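Local atomic coordinates of fructose-bisphosphate aldolase class I (PDB entry 1W8S), a protein that belongs to the DeoC/LacD family of class I aldolases, enzymes built on the TIM-barrel fold, and is modelled with 1,6-di-O-phosphono-beta-D-fructofuranose bound. Residues K82-A94 / T112-E126. The protein carries 2 engineered substitutions. Sequence-based numbering, arbitrary orientation.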
# COMPACT_ATOMS: atom_id res chain seq x y z
N LYS E 82 -3.38 18.05 5.85
CA LYS E 82 -1.96 17.86 6.15
C LYS E 82 -1.48 19.09 6.92
O LYS E 82 -2.18 20.08 7.00
CB LYS E 82 -1.13 17.69 4.88
CG LYS E 82 -1.06 18.93 3.95
CD LYS E 82 0.10 18.88 2.96
CE LYS E 82 1.40 19.37 3.52
NZ LYS E 82 1.46 20.88 3.76
N THR E 83 -0.25 19.02 7.43
CA THR E 83 0.35 20.11 8.19
C THR E 83 1.48 20.73 7.43
O THR E 83 2.05 20.12 6.51
CB THR E 83 0.91 19.60 9.55
OG1 THR E 83 2.07 18.80 9.32
CG2 THR E 83 -0.06 18.68 10.23
N THR E 84 1.84 21.95 7.81
CA THR E 84 3.05 22.58 7.27
C THR E 84 4.30 22.05 7.90
O THR E 84 5.39 22.38 7.44
CB THR E 84 3.04 24.11 7.47
OG1 THR E 84 2.77 24.37 8.84
CG2 THR E 84 1.94 24.74 6.72
N LEU E 85 4.20 21.29 9.01
CA LEU E 85 5.37 20.67 9.61
C LEU E 85 5.97 19.60 8.70
O LEU E 85 7.17 19.31 8.80
CB LEU E 85 5.00 20.05 10.97
CG LEU E 85 4.51 21.05 12.01
CD1 LEU E 85 3.97 20.33 13.26
CD2 LEU E 85 5.60 22.00 12.42
N TYR E 86 5.13 19.03 7.85
CA TYR E 86 5.52 17.97 6.94
C TYR E 86 6.49 18.51 5.88
O TYR E 86 6.28 19.60 5.34
CB TYR E 86 4.24 17.40 6.31
CG TYR E 86 4.41 16.42 5.20
CD1 TYR E 86 4.77 15.11 5.47
CD2 TYR E 86 4.24 16.81 3.86
CE1 TYR E 86 4.95 14.19 4.45
CE2 TYR E 86 4.42 15.88 2.83
CZ TYR E 86 4.75 14.57 3.13
OH TYR E 86 4.94 13.66 2.12
N ASN E 87 7.54 17.75 5.61
CA ASN E 87 8.56 18.08 4.64
C ASN E 87 8.56 17.23 3.37
O ASN E 87 9.37 17.47 2.48
CB ASN E 87 9.93 17.92 5.28
CG ASN E 87 10.43 19.18 5.90
OD1 ASN E 87 9.91 20.26 5.61
ND2 ASN E 87 11.43 19.05 6.76
N GLY E 88 7.76 16.19 3.28
CA GLY E 88 7.80 15.36 2.07
C GLY E 88 7.19 15.94 0.79
O GLY E 88 6.82 17.13 0.68
N GLU E 89 7.06 15.07 -0.22
CA GLU E 89 6.32 15.44 -1.42
C GLU E 89 4.88 15.64 -0.93
O GLU E 89 4.38 14.85 -0.13
CB GLU E 89 6.47 14.37 -2.54
CG GLU E 89 7.63 14.64 -3.57
CD GLU E 89 7.57 15.96 -4.36
OE1 GLU E 89 6.64 16.20 -5.11
OE2 GLU E 89 8.52 16.81 -4.30
N PRO E 90 4.24 16.74 -1.34
CA PRO E 90 2.95 17.13 -0.76
C PRO E 90 1.90 16.07 -0.89
O PRO E 90 1.68 15.57 -1.97
CB PRO E 90 2.54 18.36 -1.57
CG PRO E 90 3.80 18.88 -2.11
CD PRO E 90 4.69 17.74 -2.31
N VAL E 91 1.25 15.75 0.22
CA VAL E 91 0.22 14.74 0.22
C VAL E 91 -0.74 15.03 1.35
O VAL E 91 -0.35 15.45 2.43
CB VAL E 91 0.85 13.34 0.33
CG1 VAL E 91 1.43 13.12 1.69
CG2 VAL E 91 -0.16 12.25 -0.03
N SER E 92 -2.02 14.84 1.08
CA SER E 92 -3.08 15.10 2.06
C SER E 92 -4.11 13.96 1.92
O SER E 92 -4.70 13.82 0.85
CB SER E 92 -3.74 16.43 1.77
OG SER E 92 -4.69 16.79 2.79
N VAL E 93 -4.23 13.11 2.95
CA VAL E 93 -5.14 11.96 2.87
C VAL E 93 -6.41 12.19 3.70
O VAL E 93 -6.43 12.97 4.64
CB VAL E 93 -4.47 10.66 3.34
CG1 VAL E 93 -3.28 10.33 2.51
CG2 VAL E 93 -4.11 10.73 4.77
N ALA E 94 -7.46 11.47 3.34
CA ALA E 94 -8.73 11.61 4.00
C ALA E 94 -8.64 11.17 5.43
O ALA E 94 -8.05 10.12 5.73
CB ALA E 94 -9.81 10.79 3.27
N THR E 112 -8.61 18.27 -1.05
CA THR E 112 -7.43 18.90 -1.65
C THR E 112 -6.62 17.94 -2.49
O THR E 112 -6.35 16.79 -2.09
CB THR E 112 -6.55 19.52 -0.55
OG1 THR E 112 -7.29 20.56 0.07
CG2 THR E 112 -5.36 20.23 -1.16
N ILE E 113 -6.22 18.40 -3.69
CA ILE E 113 -5.26 17.67 -4.49
C ILE E 113 -4.07 18.57 -4.77
O ILE E 113 -4.23 19.80 -4.85
CB ILE E 113 -5.86 17.13 -5.78
CG1 ILE E 113 -6.43 18.28 -6.66
CG2 ILE E 113 -6.93 16.09 -5.50
CD1 ILE E 113 -6.83 17.85 -8.05
N TYR E 114 -2.89 17.96 -4.90
CA TYR E 114 -1.65 18.65 -5.26
C TYR E 114 -1.06 18.05 -6.55
O TYR E 114 -0.11 17.26 -6.52
CB TYR E 114 -0.60 18.57 -4.15
CG TYR E 114 -1.07 19.06 -2.80
CD1 TYR E 114 -1.46 20.36 -2.61
CD2 TYR E 114 -1.12 18.19 -1.70
CE1 TYR E 114 -1.90 20.80 -1.35
CE2 TYR E 114 -1.57 18.63 -0.44
CZ TYR E 114 -1.95 19.92 -0.28
OH TYR E 114 -2.37 20.35 0.95
N PRO E 115 -1.63 18.42 -7.68
CA PRO E 115 -1.08 18.02 -8.97
C PRO E 115 0.39 18.35 -9.07
O PRO E 115 0.83 19.41 -8.58
CB PRO E 115 -1.91 18.80 -9.97
CG PRO E 115 -3.18 19.06 -9.29
CD PRO E 115 -2.84 19.21 -7.84
N GLY E 116 1.14 17.44 -9.65
CA GLY E 116 2.59 17.56 -9.75
C GLY E 116 3.35 16.85 -8.63
O GLY E 116 4.50 16.46 -8.81
N SER E 117 2.72 16.69 -7.47
CA SER E 117 3.40 16.07 -6.34
C SER E 117 3.88 14.67 -6.71
O SER E 117 3.24 13.97 -7.50
CB SER E 117 2.49 15.99 -5.12
OG SER E 117 3.13 15.29 -4.09
N GLY E 118 5.00 14.25 -6.14
CA GLY E 118 5.44 12.85 -6.18
C GLY E 118 4.33 11.91 -5.73
O GLY E 118 4.30 10.72 -6.11
N PHE E 119 3.42 12.41 -4.90
CA PHE E 119 2.27 11.63 -4.42
C PHE E 119 0.97 11.97 -5.14
O PHE E 119 -0.12 11.67 -4.62
CB PHE E 119 2.07 11.89 -2.94
CG PHE E 119 2.94 11.05 -2.04
CD1 PHE E 119 3.80 11.66 -1.13
CD2 PHE E 119 2.84 9.64 -2.03
CE1 PHE E 119 4.57 10.89 -0.23
CE2 PHE E 119 3.59 8.86 -1.14
CZ PHE E 119 4.47 9.48 -0.23
N GLU E 120 1.06 12.59 -6.32
CA GLU E 120 -0.10 12.94 -7.13
C GLU E 120 -1.07 11.76 -7.18
O GLU E 120 -2.27 11.91 -6.90
CB GLU E 120 0.36 13.30 -8.57
CG GLU E 120 -0.70 13.42 -9.59
CD GLU E 120 -0.13 13.96 -10.91
OE1 GLU E 120 0.17 15.18 -10.97
OE2 GLU E 120 0.04 13.14 -11.85
N TRP E 121 -0.51 10.61 -7.51
CA TRP E 121 -1.22 9.32 -7.67
C TRP E 121 -2.01 8.90 -6.43
O TRP E 121 -3.13 8.36 -6.54
CB TRP E 121 -0.23 8.24 -8.08
CG TRP E 121 0.86 7.90 -7.08
CD1 TRP E 121 2.13 8.41 -7.03
CD2 TRP E 121 0.75 7.00 -5.96
NE1 TRP E 121 2.82 7.86 -5.98
CE2 TRP E 121 2.01 7.02 -5.29
CE3 TRP E 121 -0.25 6.18 -5.47
CZ2 TRP E 121 2.26 6.25 -4.15
CZ3 TRP E 121 -0.00 5.42 -4.34
CH2 TRP E 121 1.24 5.46 -3.69
N LYS E 122 -1.46 9.17 -5.25
CA LYS E 122 -2.13 8.79 -4.00
C LYS E 122 -3.43 9.56 -3.79
O LYS E 122 -4.46 8.98 -3.43
CB LYS E 122 -1.16 8.90 -2.80
CG LYS E 122 -1.78 8.48 -1.42
CD LYS E 122 -0.69 8.26 -0.32
CE LYS E 122 -0.75 6.80 0.25
NZ LYS E 122 -2.10 6.50 0.85
N MET E 123 -3.41 10.87 -4.08
CA MET E 123 -4.58 11.70 -3.96
C MET E 123 -5.59 11.44 -5.08
O MET E 123 -6.75 11.36 -4.80
CB MET E 123 -4.21 13.18 -3.84
CG MET E 123 -3.50 13.49 -2.52
SD MET E 123 -2.62 15.07 -2.57
CE MET E 123 -1.20 14.67 -3.57
N PHE E 124 -5.14 11.21 -6.32
CA PHE E 124 -6.08 10.86 -7.40
C PHE E 124 -6.77 9.52 -7.08
O PHE E 124 -7.98 9.38 -7.25
CB PHE E 124 -5.36 10.77 -8.74
CG PHE E 124 -4.86 12.11 -9.29
CD1 PHE E 124 -5.06 13.32 -8.63
CD2 PHE E 124 -4.20 12.13 -10.50
CE1 PHE E 124 -4.58 14.51 -9.16
CE2 PHE E 124 -3.75 13.32 -11.05
CZ PHE E 124 -3.93 14.51 -10.36
N GLU E 125 -6.03 8.54 -6.59
CA GLU E 125 -6.61 7.27 -6.19
C GLU E 125 -7.72 7.40 -5.11
O GLU E 125 -8.83 6.83 -5.23
CB GLU E 125 -5.49 6.33 -5.73
CG GLU E 125 -5.95 5.02 -5.16
CD GLU E 125 -4.80 4.08 -4.81
OE1 GLU E 125 -3.62 4.35 -5.18
OE2 GLU E 125 -5.13 3.04 -4.17
N GLU E 126 -7.42 8.14 -4.05
CA GLU E 126 -8.39 8.38 -2.99
C GLU E 126 -9.57 9.22 -3.45
O GLU E 126 -10.75 8.91 -3.16
CB GLU E 126 -7.71 9.02 -1.81
CG GLU E 126 -8.62 9.15 -0.61
CD GLU E 126 -7.79 9.38 0.63
OE1 GLU E 126 -7.21 10.48 0.71
OE2 GLU E 126 -7.71 8.47 1.49
O HOH W 1 -4.77 19.34 2.40
O HOH W 2 -7.37 8.17 4.03
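In this TIM barrel, the loop between strand 108-113 and helix 120-137 carries an ST turn at Ser-117 whose hydroxyl also reaches Pro-90, in the excursion that follows strand 75-81. Ser-117 OG donates to Pro-90 O at 2.6 Å and accepts from Phe-119 N, so one small hydroxyl ties the turn to the segment 82-94 just before the helix; its chi1 of 175° carries OG away from the serine's own N. Beside it, Glu-89 folds its bent side chain over the turn, and OE1 takes the Gly-118 N-H on its anti side, almost straight at 170° and 2.7 Å from N to OE1. Gly-118 has no side chain, and Glu-89 CG lies 3.8 Å from its CA.

The middle is mostly apolar. Val-91, compact and branched, rests CG2 against Phe-119 CB at 3.7 Å, while Glu-89 O, which also accepts from Tyr-86 OH, meets the edge of the phenylalanine ring. Met-123, flexible enough to bend at chi3 (-75°), brings its methyl CE to Pro-90 O, and its sulfur takes a weak bond from Ser-92 N. The Pro-90 ring offers CB to Tyr-114 CD2 at 3.7 Å; a water joins the Tyr-114 hydroxyl to Ser-92 OG.

One helical turn beyond Met-123, the long side chain of Glu-126 spans the gap to Ala-94: OE1 accepts the Ala-94 N-H, with N at 2.8 Å, from above the carboxylate plane and also bonds Tyr-111 OH, while a water links OE2 to Ala-94 O. The short, weakly bonded strand at about 93-94, antiparallel to strand 75-81, is thus held against helix 120-137, whose Lys-122 pairs with Glu-125 of a second subunit; helix 158-171 packs on Ile-113, Pro-115 and Phe-124.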